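PDB 7KCT: 2-oxoglutarate carboxylase small subunit from Hydrogenobacter thermophilus, which belongs to the biotin carboxylase family, is built around an ATP-grasp domain, and binds adenosine-5'-diphosphate, bicarbonate and magnesium. Local coordinates for residues Q220-K225 with I321-G326; N228-G233 with E327-S332; C345-E350 with T425-L430; A395-W400 with S413-Y418. All coordinates share one frame; numbering follows the deposited sequence.

Interaction 1 (Q220-K225 with I321-G326); sequences QVLGDK and IRIAAG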
loop_
_atom_site.group_PDB
_atom_site.type_symbol
_atom_site.label_atom_id
_atom_site.label_comp_id
_atom_site.label_asym_id
_atom_site.label_seq_id
_atom_site.Cartn_x
_atom_site.Cartn_y
_atom_site.Cartn_z
ATOM N N GLN A 220 10.059 -5.364 19.424
ATOM C CA GLN A 220 10.364 -4.023 18.973
ATOM C C GLN A 220 10.199 -3.071 20.145
ATOM O O GLN A 220 9.143 -3.068 20.797
ATOM C CB GLN A 220 9.396 -3.648 17.858
ATOM C CG GLN A 220 9.528 -2.256 17.315
ATOM C CD GLN A 220 10.793 -2.062 16.536
ATOM O OE1 GLN A 220 10.975 -2.643 15.456
ATOM N NE2 GLN A 220 11.686 -1.233 17.068
ATOM N N VAL A 221 11.237 -2.292 20.438
ATOM C CA VAL A 221 11.084 -1.235 21.435
ATOM C C VAL A 221 11.278 0.117 20.761
ATOM O O VAL A 221 11.947 0.225 19.728
ATOM C CB VAL A 221 12.037 -1.384 22.641
ATOM C CG1 VAL A 221 11.917 -2.779 23.283
ATOM C CG2 VAL A 221 13.458 -1.100 22.250
ATOM N N LEU A 222 10.658 1.140 21.351
ATOM C CA LEU A 222 10.744 2.536 20.920
ATOM C C LEU A 222 10.757 3.420 22.171
ATOM O O LEU A 222 9.841 3.313 22.989
ATOM C CB LEU A 222 9.554 2.873 20.019
ATOM C CG LEU A 222 9.551 4.232 19.328
ATOM C CD1 LEU A 222 10.687 4.321 18.347
ATOM C CD2 LEU A 222 8.235 4.473 18.596
ATOM N N GLY A 223 11.797 4.244 22.344
ATOM C CA GLY A 223 11.886 5.142 23.490
ATOM C C GLY A 223 12.246 6.558 23.076
ATOM O O GLY A 223 12.925 6.776 22.074
ATOM N N ASP A 224 11.809 7.534 23.891
ATOM C CA ASP A 224 12.228 8.924 23.711
ATOM C C ASP A 224 13.380 9.271 24.661
ATOM O O ASP A 224 13.848 8.444 25.439
ATOM C CB ASP A 224 11.042 9.884 23.863
ATOM C CG ASP A 224 10.472 9.964 25.290
ATOM O OD1 ASP A 224 11.205 9.674 26.259
ATOM O OD2 ASP A 224 9.292 10.372 25.417
ATOM N N LYS A 225 13.871 10.505 24.571
ATOM C CA LYS A 225 15.043 10.900 25.347
ATOM C C LYS A 225 14.707 11.216 26.805
ATOM O O LYS A 225 15.620 11.514 27.581
ATOM C CB LYS A 225 15.712 12.094 24.661
ATOM C CG LYS A 225 16.288 11.711 23.271
ATOM C CD LYS A 225 17.145 12.793 22.650
ATOM C CE LYS A 225 17.834 12.320 21.379
ATOM N NZ LYS A 225 18.549 13.451 20.663
ATOM N N ILE A 321 12.874 9.979 13.905
ATOM C CA ILE A 321 13.325 11.316 13.558
ATOM C C ILE A 321 12.797 12.334 14.556
ATOM O O ILE A 321 13.521 13.220 14.985
ATOM C CB ILE A 321 12.886 11.655 12.125
ATOM C CG1 ILE A 321 13.624 10.737 11.142
ATOM C CG2 ILE A 321 13.217 13.117 11.815
ATOM C CD1 ILE A 321 12.992 10.659 9.808
ATOM N N ARG A 322 11.541 12.211 14.954
ATOM C CA ARG A 322 10.982 13.099 15.956
ATOM C C ARG A 322 11.689 12.968 17.301
ATOM O O ARG A 322 11.868 13.964 18.015
ATOM C CB ARG A 322 9.509 12.793 16.136
ATOM C CG ARG A 322 8.602 13.258 15.058
ATOM C CD ARG A 322 7.188 12.670 15.271
ATOM N NE ARG A 322 6.284 13.460 14.487
ATOM C CZ ARG A 322 5.291 12.988 13.746
ATOM N NH1 ARG A 322 5.029 11.678 13.687
ATOM N NH2 ARG A 322 4.562 13.853 13.039
ATOM N N ILE A 323 11.963 11.728 17.722
ATOM C CA ILE A 323 12.654 11.469 18.975
ATOM C C ILE A 323 14.026 12.102 18.953
ATOM O O ILE A 323 14.460 12.712 19.929
ATOM C CB ILE A 323 12.745 9.945 19.219
ATOM C CG1 ILE A 323 11.461 9.369 19.752
ATOM C CG2 ILE A 323 13.875 9.597 20.160
ATOM C CD1 ILE A 323 11.381 7.852 19.551
ATOM N N ALA A 324 14.731 11.987 17.828
ATOM C CA ALA A 324 16.071 12.551 17.744
ATOM C C ALA A 324 16.041 14.080 17.823
ATOM O O ALA A 324 16.983 14.686 18.339
ATOM C CB ALA A 324 16.748 12.108 16.448
ATOM N N ALA A 325 14.961 14.698 17.376
ATOM C CA ALA A 325 14.759 16.139 17.518
ATOM C C ALA A 325 14.320 16.556 18.928
ATOM O O ALA A 325 14.218 17.764 19.208
ATOM C CB ALA A 325 13.689 16.582 16.522
ATOM N N GLY A 326 14.034 15.592 19.807
ATOM C CA GLY A 326 13.634 15.889 21.168
ATOM C C GLY A 326 12.151 15.878 21.428
ATOM O O GLY A 326 11.721 16.328 22.502
HETATM O O HOH W 1 12.857 12.514 22.508
#
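I323 pushes its whole side chain at the end of the strand carrying L222 and G223. Its CG1 arm is anti to the carbonyl carbon (chi1 -79°), and CD1 at its end meets two things: L222 CD1 at 3.8 Å and the carbonyl oxygen G223 O at 3.1 Å from I323 CD1. L222 comes to it with CG anti to the backbone N, which swings CD1 in to cross the isoleucine branch. The other branch, I323 CG2, lies 4.0 Å from D224 CA. This is the packing of helix 316-324 against the C-terminal end of strand 215-223 in the ATP-grasp domain, and the helix finishes here in a Schellman motif, with G326 at positive phi and its N bonded to I323 O. I323 O also accepts a hydrogen bond from a water 3.0 Å away, which itself accepts from K225 N at 3.1 Å. K225 runs extended beyond CG, passing the same carbonyl, and its NZ donates a hydrogen bond to A324 O at 3.1 Å, tilted 28° from that carbonyl plane. The D224 carboxylate turns elsewhere: OD1 accepts from the backbone N of Y226 and of N228, OD2 from that of L329.

Interaction 2 (N228-G233 with E327-S332); sequences NVIHLG and ERLRYS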
loop_
_atom_site.group_PDB
_atom_site.type_symbol
_atom_site.label_atom_id
_atom_site.label_comp_id
_atom_site.label_asym_id
_atom_site.label_seq_id
_atom_site.Cartn_x
_atom_site.Cartn_y
_atom_site.Cartn_z
ATOM N N ASN A 228 10.626 7.595 28.390
ATOM C CA ASN A 228 9.369 6.916 28.105
ATOM C C ASN A 228 9.610 5.863 27.016
ATOM O O ASN A 228 9.757 6.203 25.836
ATOM C CB ASN A 228 8.304 7.905 27.666
ATOM C CG ASN A 228 6.975 7.227 27.348
ATOM O OD1 ASN A 228 6.257 7.644 26.438
ATOM N ND2 ASN A 228 6.660 6.161 28.064
ATOM N N VAL A 229 9.639 4.587 27.414
ATOM C CA VAL A 229 9.925 3.463 26.528
ATOM C C VAL A 229 8.689 2.573 26.456
ATOM O O VAL A 229 8.103 2.229 27.490
ATOM C CB VAL A 229 11.136 2.653 27.017
ATOM C CG1 VAL A 229 11.492 1.548 26.018
ATOM C CG2 VAL A 229 12.331 3.556 27.316
ATOM N N ILE A 230 8.296 2.202 25.235
ATOM C CA ILE A 230 7.210 1.257 25.002
ATOM C C ILE A 230 7.731 0.117 24.127
ATOM O O ILE A 230 8.799 0.200 23.509
ATOM C CB ILE A 230 5.974 1.908 24.353
ATOM C CG1 ILE A 230 6.304 2.475 22.973
ATOM C CG2 ILE A 230 5.368 3.021 25.238
ATOM C CD1 ILE A 230 5.089 3.043 22.247
ATOM N N HIS A 231 6.971 -0.972 24.092
ATOM C CA HIS A 231 7.217 -2.048 23.147
ATOM C C HIS A 231 6.097 -2.046 22.114
ATOM O O HIS A 231 4.991 -1.541 22.357
ATOM C CB HIS A 231 7.346 -3.429 23.838
ATOM C CG HIS A 231 6.063 -3.970 24.366
ATOM N ND1 HIS A 231 5.116 -4.542 23.550
ATOM C CD2 HIS A 231 5.597 -4.105 25.636
ATOM C CE1 HIS A 231 4.085 -4.933 24.274
ATOM N NE2 HIS A 231 4.364 -4.705 25.548
ATOM N N LEU A 232 6.419 -2.529 20.923
ATOM C CA LEU A 232 5.438 -2.641 19.858
ATOM C C LEU A 232 5.232 -4.107 19.519
ATOM O O LEU A 232 5.085 -4.483 18.364
ATOM C CB LEU A 232 5.852 -1.820 18.631
ATOM C CG LEU A 232 5.959 -0.307 18.894
ATOM C CD1 LEU A 232 6.506 0.437 17.652
ATOM C CD2 LEU A 232 4.581 0.265 19.335
ATOM N N GLY A 233 5.194 -4.961 20.548
ATOM C CA GLY A 233 4.904 -6.335 20.292
ATOM C C GLY A 233 6.052 -7.003 19.574
ATOM O O GLY A 233 7.164 -6.489 19.471
ATOM N N GLU A 327 11.343 15.460 20.469
ATOM C CA GLU A 327 9.924 15.337 20.759
ATOM C C GLU A 327 9.704 14.242 21.789
ATOM O O GLU A 327 10.487 13.297 21.884
ATOM C CB GLU A 327 9.107 14.989 19.531
ATOM C CG GLU A 327 9.067 16.088 18.483
ATOM C CD GLU A 327 8.021 15.835 17.434
ATOM O OE1 GLU A 327 7.072 15.061 17.707
ATOM O OE2 GLU A 327 8.142 16.417 16.341
ATOM N N ARG A 328 8.633 14.376 22.563
ATOM C CA ARG A 328 8.196 13.325 23.465
ATOM C C ARG A 328 7.431 12.277 22.670
ATOM O O ARG A 328 6.741 12.587 21.688
ATOM C CB ARG A 328 7.263 13.876 24.554
ATOM C CG ARG A 328 7.924 14.503 25.727
ATOM C CD ARG A 328 7.005 14.662 26.962
ATOM N NE ARG A 328 7.872 14.607 28.128
ATOM C CZ ARG A 328 8.656 15.597 28.526
ATOM N NH1 ARG A 328 8.709 16.780 27.878
ATOM N NH2 ARG A 328 9.437 15.422 29.567
ATOM N N LEU A 329 7.546 11.031 23.122
ATOM C CA LEU A 329 6.768 9.932 22.563
ATOM C C LEU A 329 5.316 10.056 23.014
ATOM O O LEU A 329 5.030 10.072 24.215
ATOM C CB LEU A 329 7.409 8.609 22.991
ATOM C CG LEU A 329 7.054 7.283 22.329
ATOM C CD1 LEU A 329 6.855 7.536 20.835
ATOM C CD2 LEU A 329 8.168 6.266 22.533
ATOM N N ARG A 330 4.406 10.171 22.043
ATOM C CA ARG A 330 2.997 10.452 22.285
ATOM C C ARG A 330 2.172 9.195 22.531
ATOM O O ARG A 330 0.984 9.148 22.156
ATOM C CB ARG A 330 2.427 11.249 21.112
ATOM N N TYR A 331 2.764 8.178 23.168
ATOM C CA TYR A 331 2.055 6.940 23.437
ATOM C C TYR A 331 2.406 6.398 24.808
ATOM O O TYR A 331 3.533 6.534 25.317
ATOM C CB TYR A 331 2.329 5.780 22.439
ATOM C CG TYR A 331 2.033 6.044 20.974
ATOM C CD1 TYR A 331 0.750 5.908 20.480
ATOM C CD2 TYR A 331 3.039 6.388 20.080
ATOM C CE1 TYR A 331 0.453 6.160 19.146
ATOM C CE2 TYR A 331 2.752 6.634 18.748
ATOM C CZ TYR A 331 1.460 6.521 18.286
ATOM O OH TYR A 331 1.181 6.774 16.953
ATOM N N SER A 332 1.418 5.765 25.408
ATOM C CA SER A 332 1.711 4.876 26.514
ATOM C C SER A 332 1.498 3.431 26.097
ATOM O O SER A 332 0.833 3.123 25.094
ATOM C CB SER A 332 0.792 5.103 27.738
ATOM O OG SER A 332 0.480 6.457 27.924
#
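The phenol ring of Y331 is met obliquely by CD1 of I230, and the close approach is to the carbon that carries the ring, I230 CD1 lying 3.9 Å from Y331 CB. Beyond that point the tyrosine leads away from the strand. A second flat group, the imidazole of H231, turns from the loop altogether: at its edge, in the ring plane, ND1 accepts from G233 N at 3.0 Å, and NE2 is bonded to E261, so both ring nitrogens are held. The third, the amide of N228, is probably modelled turned over, and its oxygen and nitrogen cannot be told apart with confidence.

I230 does most of the apolar work. With CG1 tucked between the backbone N and the carbonyl carbon (chi1 62°), its CD1 goes to Y331, while CG2 lies 4.0 Å from S332 C. L329, two residues before Y331, adds its CD2, 4.2 Å from I230 CG1. The same methyl, L329 CD2, is 3.7 Å from the backbone oxygen N228 O.

Strand 229-236 is an outermost strand of a four-stranded antiparallel sheet in the ATP-grasp domain. Residues 327-332 run beside it, L329 also resting on W319 of helix 316-324 and L222 of strand 215-223, while V229 turns the other way onto helix 257-273.

Interaction 3 (C345-E350 with T425-L430); sequences CRINAE and TTIPLL. With ADP (adenosine-5'-diphosphate), chain D.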
loop_
_atom_site.group_PDB
_atom_site.type_symbol
_atom_site.label_atom_id
_atom_site.label_comp_id
_atom_site.label_asym_id
_atom_site.label_seq_id
_atom_site.Cartn_x
_atom_site.Cartn_y
_atom_site.Cartn_z
ATOM N N CYS A 345 7.664 -10.366 2.918
ATOM C CA CYS A 345 8.547 -11.248 2.187
ATOM C C CYS A 345 9.655 -10.418 1.562
ATOM O O CYS A 345 9.385 -9.371 0.969
ATOM C CB CYS A 345 7.799 -12.052 1.136
ATOM S SG CYS A 345 6.564 -13.196 1.771
ATOM N N ARG A 346 10.892 -10.874 1.725
ATOM C CA ARG A 346 12.039 -10.229 1.104
ATOM C C ARG A 346 12.161 -10.751 -0.304
ATOM O O ARG A 346 12.272 -11.970 -0.508
ATOM C CB ARG A 346 13.319 -10.503 1.879
ATOM C CG ARG A 346 13.166 -10.131 3.327
ATOM C CD ARG A 346 14.506 -9.877 3.919
ATOM N NE ARG A 346 14.431 -9.635 5.353
ATOM C CZ ARG A 346 15.495 -9.331 6.068
ATOM N NH1 ARG A 346 16.665 -9.231 5.438
ATOM N NH2 ARG A 346 15.405 -9.171 7.388
ATOM N N ILE A 347 12.117 -9.836 -1.266
ATOM C CA ILE A 347 12.305 -10.153 -2.677
ATOM C C ILE A 347 13.772 -9.887 -2.964
ATOM O O ILE A 347 14.169 -8.730 -3.131
ATOM C CB ILE A 347 11.431 -9.301 -3.600
ATOM C CG1 ILE A 347 10.019 -9.174 -3.062
ATOM C CG2 ILE A 347 11.476 -9.851 -4.984
ATOM C CD1 ILE A 347 9.343 -10.386 -2.973
ATOM N N ASN A 348 14.577 -10.948 -3.019
ATOM C CA ASN A 348 16.007 -10.827 -3.230
ATOM C C ASN A 348 16.360 -11.280 -4.632
ATOM O O ASN A 348 15.709 -12.162 -5.212
ATOM C CB ASN A 348 16.816 -11.672 -2.223
ATOM C CG ASN A 348 16.550 -11.304 -0.785
ATOM O OD1 ASN A 348 16.434 -10.136 -0.433
ATOM N ND2 ASN A 348 16.465 -12.320 0.073
ATOM N N ALA A 349 17.398 -10.672 -5.182
ATOM C CA ALA A 349 17.966 -11.100 -6.457
ATOM C C ALA A 349 18.914 -12.254 -6.126
ATOM O O ALA A 349 20.093 -12.049 -5.854
ATOM C CB ALA A 349 18.707 -9.958 -7.150
ATOM N N GLU A 350 18.352 -13.465 -6.003
ATOM C CA GLU A 350 19.173 -14.645 -5.755
ATOM C C GLU A 350 18.441 -15.874 -6.277
ATOM O O GLU A 350 17.223 -15.856 -6.462
ATOM C CB GLU A 350 19.549 -14.783 -4.264
ATOM C CG GLU A 350 18.462 -14.804 -3.273
ATOM C CD GLU A 350 18.956 -14.435 -1.834
ATOM O OE1 GLU A 350 19.969 -13.701 -1.639
ATOM O OE2 GLU A 350 18.293 -14.889 -0.880
ATOM N N THR A 425 15.046 -14.420 -8.809
ATOM C CA THR A 425 14.650 -13.864 -7.524
ATOM C C THR A 425 14.074 -14.935 -6.591
ATOM O O THR A 425 13.806 -16.008 -7.010
ATOM C CB THR A 425 13.595 -12.689 -7.664
ATOM O OG1 THR A 425 12.305 -13.211 -7.878
ATOM C CG2 THR A 425 13.913 -11.669 -8.684
ATOM N N THR A 426 13.685 -14.555 -5.368
ATOM C CA THR A 426 13.025 -15.446 -4.429
ATOM C C THR A 426 11.526 -15.568 -4.652
ATOM O O THR A 426 10.881 -16.318 -3.906
ATOM C CB THR A 426 13.237 -14.971 -2.996
ATOM O OG1 THR A 426 12.888 -13.587 -2.943
ATOM C CG2 THR A 426 14.672 -15.122 -2.582
ATOM N N ILE A 427 10.933 -14.868 -5.634
ATOM C CA ILE A 427 9.467 -14.838 -5.741
ATOM C C ILE A 427 8.875 -16.240 -5.900
ATOM O O ILE A 427 7.947 -16.587 -5.151
ATOM C CB ILE A 427 9.038 -13.885 -6.860
ATOM C CG1 ILE A 427 9.271 -12.450 -6.405
ATOM C CG2 ILE A 427 7.572 -14.129 -7.252
ATOM C CD1 ILE A 427 9.131 -11.400 -7.526
ATOM N N PRO A 428 9.343 -17.076 -6.818
ATOM C CA PRO A 428 8.699 -18.401 -6.941
ATOM C C PRO A 428 8.785 -19.236 -5.651
ATOM O O PRO A 428 7.818 -19.921 -5.279
ATOM C CB PRO A 428 9.450 -19.064 -8.098
ATOM C CG PRO A 428 10.121 -17.905 -8.879
ATOM C CD PRO A 428 10.376 -16.836 -7.844
ATOM N N LEU A 429 9.925 -19.202 -4.958
ATOM C CA LEU A 429 10.003 -19.897 -3.665
ATOM C C LEU A 429 8.996 -19.335 -2.685
ATOM O O LEU A 429 8.350 -20.079 -1.948
ATOM C CB LEU A 429 11.422 -19.790 -3.102
ATOM C CG LEU A 429 11.621 -20.215 -1.653
ATOM C CD1 LEU A 429 11.786 -21.736 -1.618
ATOM C CD2 LEU A 429 12.813 -19.513 -1.063
ATOM N N LEU A 430 8.880 -18.005 -2.615
ATOM C CA LEU A 430 7.965 -17.419 -1.652
ATOM C C LEU A 430 6.522 -17.814 -1.936
ATOM O O LEU A 430 5.716 -18.004 -1.000
ATOM C CB LEU A 430 8.139 -15.901 -1.649
ATOM C CG LEU A 430 9.533 -15.430 -1.205
ATOM C CD1 LEU A 430 9.746 -13.978 -1.562
ATOM C CD2 LEU A 430 9.724 -15.649 0.313
HETATM P PB ADP D . 17.700 -7.266 10.054
HETATM O O1B ADP D . 17.451 -5.778 9.887
HETATM O O2B ADP D . 16.616 -8.202 10.537
HETATM O O3B ADP D . 19.076 -7.637 10.510
HETATM P PA ADP D . 19.292 -8.411 7.882
HETATM O O1A ADP D . 19.499 -8.672 6.428
HETATM O O2A ADP D . 20.060 -9.127 8.978
HETATM O O3A ADP D . 17.834 -8.014 8.364
HETATM O "O5'" ADP D . 20.319 -6.730 7.974
HETATM C "C5'" ADP D . 20.379 -6.049 6.650
HETATM C "C4'" ADP D . 21.708 -5.561 6.290
HETATM O "O4'" ADP D . 22.559 -5.255 7.372
HETATM C "C3'" ADP D . 22.316 -6.832 5.459
HETATM O "O3'" ADP D . 23.027 -6.361 4.444
HETATM C "C2'" ADP D . 23.158 -7.434 6.650
HETATM O "O2'" ADP D . 24.287 -8.040 6.224
HETATM C "C1'" ADP D . 23.628 -6.073 7.248
HETATM N N9 ADP D . 24.007 -6.127 8.720
HETATM C C8 ADP D . 23.272 -6.642 9.815
HETATM N N7 ADP D . 23.933 -6.543 10.998
HETATM C C5 ADP D . 25.111 -5.907 10.669
HETATM C C6 ADP D . 26.206 -5.528 11.469
HETATM N N6 ADP D . 26.201 -5.771 12.828
HETATM N N1 ADP D . 27.291 -4.905 10.904
HETATM C C2 ADP D . 27.214 -4.728 9.531
HETATM N N3 ADP D . 26.240 -5.039 8.638
HETATM C C4 ADP D . 25.180 -5.634 9.262
#
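T426 aims its hydroxyl at the backbone of strand 341-351, between R346 O and N348 N. OG1 sits between its own backbone N and carbonyl carbon (chi1 51°) and works both ways: it donates to R346 O at 3.0 Å, in the carbonyl plane and on a lone pair, and accepts from N348 N at 3.1 Å. A weak bond from T426 N to N348 O follows. Its methyl, CG2, crosses E350 CG at 3.9 Å. One residue earlier, T425 caps the helix, its OG1 accepting from I427 N almost straight (169°).

The apolar branches meet at a slant. I347 CG2 crosses I427 CG1 at 3.7 Å, and I347 CD1 reaches L430 CD1, which also lies 3.8 Å from C345 CB.

R346, extended from CG to NE, meets ADP with the edge of its guanidinium: NH1 donates a hydrogen bond to O1A at 3.1 Å and NH2 one to O3A at 2.9 Å. Salt bridges join NE to E248 and NH2 to E304. The residue just before helix 427-435 is therefore hydrogen-bonded to the backbone of the strand that carries a nucleotide-binding arginine, and the two glutamates probably fix the turn of its guanidinium and partly balance its charge beside the phosphates.

Interaction 4 (A395-W400 with S413-Y418); sequences AKLIVW and SALETY
L397 is where strand and helix close on each other, and its CD2 methyl makes all of the leucine's close contacts. Extended with CG anti to the backbone N (chi1 -177°), the side chain drives CD2 into a corner made by A414 and L415 of the helix and by Y418 beyond them. L415 CD2 is 3.7 Å from L397 CD2, the two leucines crossing at a slant; A414 CB is 3.8 Å from the same methyl; and L397 CD2 lies near the ring plane of Y418, at its edge, 4.2 Å from Y418 CD2. Y418 then continues past L397 to A395, which its ring meets obliquely. The approach of Y418 OH to A395 CB, 3.0 Å, is so short that its exact value is doubtful. That hydroxyl has its polar partner in Y366.

The packing thins out at V399: its CB is directed at the helix, yet V399 CG1 comes no nearer than 4.6 Å to A414 CB, and the valine leans on R410 and M411 farther back instead. The other flank of the helix is polar. T417 OG1 donates to A414 O at 3.0 Å, tilted 25° from the carbonyl plane, and T417 N reaches that oxygen from the same face. Here the second subunit comes in: R28 of that subunit bonds T417 OG1 and S413 O, and its K31 forms a salt bridge with E416, a partly exposed residue.

A strand followed directly by a helix that folds back onto its antiparallel sheet is what these segments form, within the biotin carboxylase C-terminal domain, one helix flank on the sheet and the other at the dimer contact.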
loop_
_atom_site.group_PDB
_atom_site.type_symbol
_atom_site.label_atom_id
_atom_site.label_comp_id
_atom_site.label_asym_id
_atom_site.label_seq_id
_atom_site.Cartn_x
_atom_site.Cartn_y
_atom_site.Cartn_z
ATOM N N ALA A 395 13.188 -5.610 -3.079
ATOM C CA ALA A 395 11.913 -5.062 -2.660
ATOM C C ALA A 395 11.482 -5.839 -1.432
ATOM O O ALA A 395 11.940 -6.962 -1.202
ATOM C CB ALA A 395 10.864 -5.169 -3.762
ATOM N N LYS A 396 10.685 -5.194 -0.608
ATOM C CA LYS A 396 9.969 -5.852 0.484
ATOM C C LYS A 396 8.502 -5.749 0.142
ATOM O O LYS A 396 7.997 -4.647 -0.132
ATOM C CB LYS A 396 10.245 -5.211 1.843
ATOM C CG LYS A 396 11.725 -5.025 2.107
ATOM C CD LYS A 396 12.053 -4.590 3.541
ATOM C CE LYS A 396 11.533 -3.196 3.870
ATOM N NZ LYS A 396 12.405 -2.541 4.880
ATOM N N LEU A 397 7.835 -6.879 0.065
ATOM C CA LEU A 397 6.398 -6.909 -0.132
ATOM C C LEU A 397 5.741 -7.144 1.222
ATOM O O LEU A 397 6.052 -8.130 1.886
ATOM C CB LEU A 397 6.020 -8.003 -1.115
ATOM C CG LEU A 397 4.574 -8.153 -1.510
ATOM C CD1 LEU A 397 4.134 -6.844 -2.055
ATOM C CD2 LEU A 397 4.542 -9.314 -2.535
ATOM N N ILE A 398 4.846 -6.249 1.634
ATOM C CA ILE A 398 4.211 -6.324 2.952
ATOM C C ILE A 398 2.719 -6.361 2.775
ATOM O O ILE A 398 2.176 -5.576 1.990
ATOM C CB ILE A 398 4.595 -5.130 3.839
ATOM C CG1 ILE A 398 6.101 -5.073 3.978
ATOM C CG2 ILE A 398 3.888 -5.231 5.221
ATOM C CD1 ILE A 398 6.701 -3.829 3.394
ATOM N N VAL A 399 2.037 -7.267 3.489
ATOM C CA VAL A 399 0.591 -7.296 3.428
ATOM C C VAL A 399 0.021 -7.265 4.833
ATOM O O VAL A 399 0.707 -7.540 5.823
ATOM C CB VAL A 399 -0.016 -8.500 2.654
ATOM C CG1 VAL A 399 0.623 -8.610 1.282
ATOM C CG2 VAL A 399 0.067 -9.852 3.449
ATOM N N TRP A 400 -1.247 -6.883 4.900
ATOM C CA TRP A 400 -1.995 -6.849 6.156
ATOM C C TRP A 400 -3.383 -7.433 5.914
ATOM O O TRP A 400 -3.965 -7.221 4.849
ATOM C CB TRP A 400 -2.133 -5.401 6.736
ATOM C CG TRP A 400 -3.011 -5.378 8.018
ATOM C CD1 TRP A 400 -2.582 -5.507 9.299
ATOM C CD2 TRP A 400 -4.430 -5.241 8.090
ATOM N NE1 TRP A 400 -3.655 -5.454 10.181
ATOM C CE2 TRP A 400 -4.803 -5.311 9.448
ATOM C CE3 TRP A 400 -5.424 -5.042 7.136
ATOM C CZ2 TRP A 400 -6.127 -5.228 9.859
ATOM C CZ3 TRP A 400 -6.718 -4.966 7.541
ATOM C CH2 TRP A 400 -7.062 -5.051 8.896
ATOM N N SER A 413 -1.211 -13.960 -3.474
ATOM C CA SER A 413 -1.772 -13.298 -4.651
ATOM C C SER A 413 -0.949 -12.095 -5.093
ATOM O O SER A 413 -0.894 -11.783 -6.286
ATOM C CB SER A 413 -3.204 -12.842 -4.372
ATOM O OG SER A 413 -4.026 -13.954 -4.166
ATOM N N ALA A 414 -0.414 -11.346 -4.138
ATOM C CA ALA A 414 0.479 -10.244 -4.463
ATOM C C ALA A 414 1.741 -10.772 -5.136
ATOM O O ALA A 414 2.129 -10.292 -6.209
ATOM C CB ALA A 414 0.817 -9.457 -3.196
ATOM N N LEU A 415 2.325 -11.829 -4.577
ATOM C CA LEU A 415 3.552 -12.406 -5.130
ATOM C C LEU A 415 3.348 -12.947 -6.548
ATOM O O LEU A 415 4.231 -12.833 -7.421
ATOM C CB LEU A 415 4.015 -13.536 -4.218
ATOM C CG LEU A 415 4.654 -13.246 -2.872
ATOM C CD1 LEU A 415 4.706 -14.507 -2.022
ATOM C CD2 LEU A 415 6.054 -12.659 -3.091
ATOM N N GLU A 416 2.224 -13.595 -6.778
ATOM C CA GLU A 416 1.929 -14.143 -8.104
ATOM C C GLU A 416 1.793 -13.050 -9.146
ATOM O O GLU A 416 1.930 -13.327 -10.336
ATOM C CB GLU A 416 0.665 -14.982 -8.009
ATOM C CG GLU A 416 0.890 -16.390 -7.453
ATOM C CD GLU A 416 -0.437 -17.044 -7.054
ATOM O OE1 GLU A 416 -1.464 -16.344 -7.002
ATOM O OE2 GLU A 416 -0.448 -18.238 -6.718
ATOM N N THR A 417 1.552 -11.816 -8.745
ATOM C CA THR A 417 1.434 -10.738 -9.727
ATOM C C THR A 417 2.654 -9.822 -9.791
ATOM O O THR A 417 2.693 -8.928 -10.633
ATOM C CB THR A 417 0.177 -9.908 -9.459
ATOM O OG1 THR A 417 0.319 -9.160 -8.252
ATOM C CG2 THR A 417 -1.033 -10.794 -9.367
ATOM N N TYR A 418 3.674 -10.067 -8.973
ATOM C CA TYR A 418 4.882 -9.262 -8.968
ATOM C C TYR A 418 5.807 -9.778 -10.069
ATOM O O TYR A 418 6.445 -10.827 -9.910
ATOM C CB TYR A 418 5.547 -9.335 -7.595
ATOM C CG TYR A 418 6.417 -8.145 -7.198
ATOM C CD1 TYR A 418 7.123 -7.404 -8.131
ATOM C CD2 TYR A 418 6.505 -7.763 -5.861
ATOM C CE1 TYR A 418 7.900 -6.313 -7.743
ATOM C CE2 TYR A 418 7.308 -6.714 -5.456
ATOM C CZ TYR A 418 8.004 -5.982 -6.391
ATOM O OH TYR A 418 8.773 -4.908 -5.950
#

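From the N terminus, the first segments to take part lie on strands 215-223 and 229-236, neighbours in one antiparallel sheet, and the chain returns about a hundred residues later to meet them: interaction 1 with the end of helix 316-324, interaction 2 with the loop that follows. Their segments alternate, so the two loops cross, and they touch. Both stay inside the ATP-grasp domain. Interaction 3 then opens at strand 341-351, and interaction 4 is nested inside the loop that interaction 3 closes at helix 427-435. These two touch through paired strands 341-351 and 393-401, tying two helices to the sheet of the C-terminal domain. The centres of interactions 1 and 3 stand about 33 Å apart.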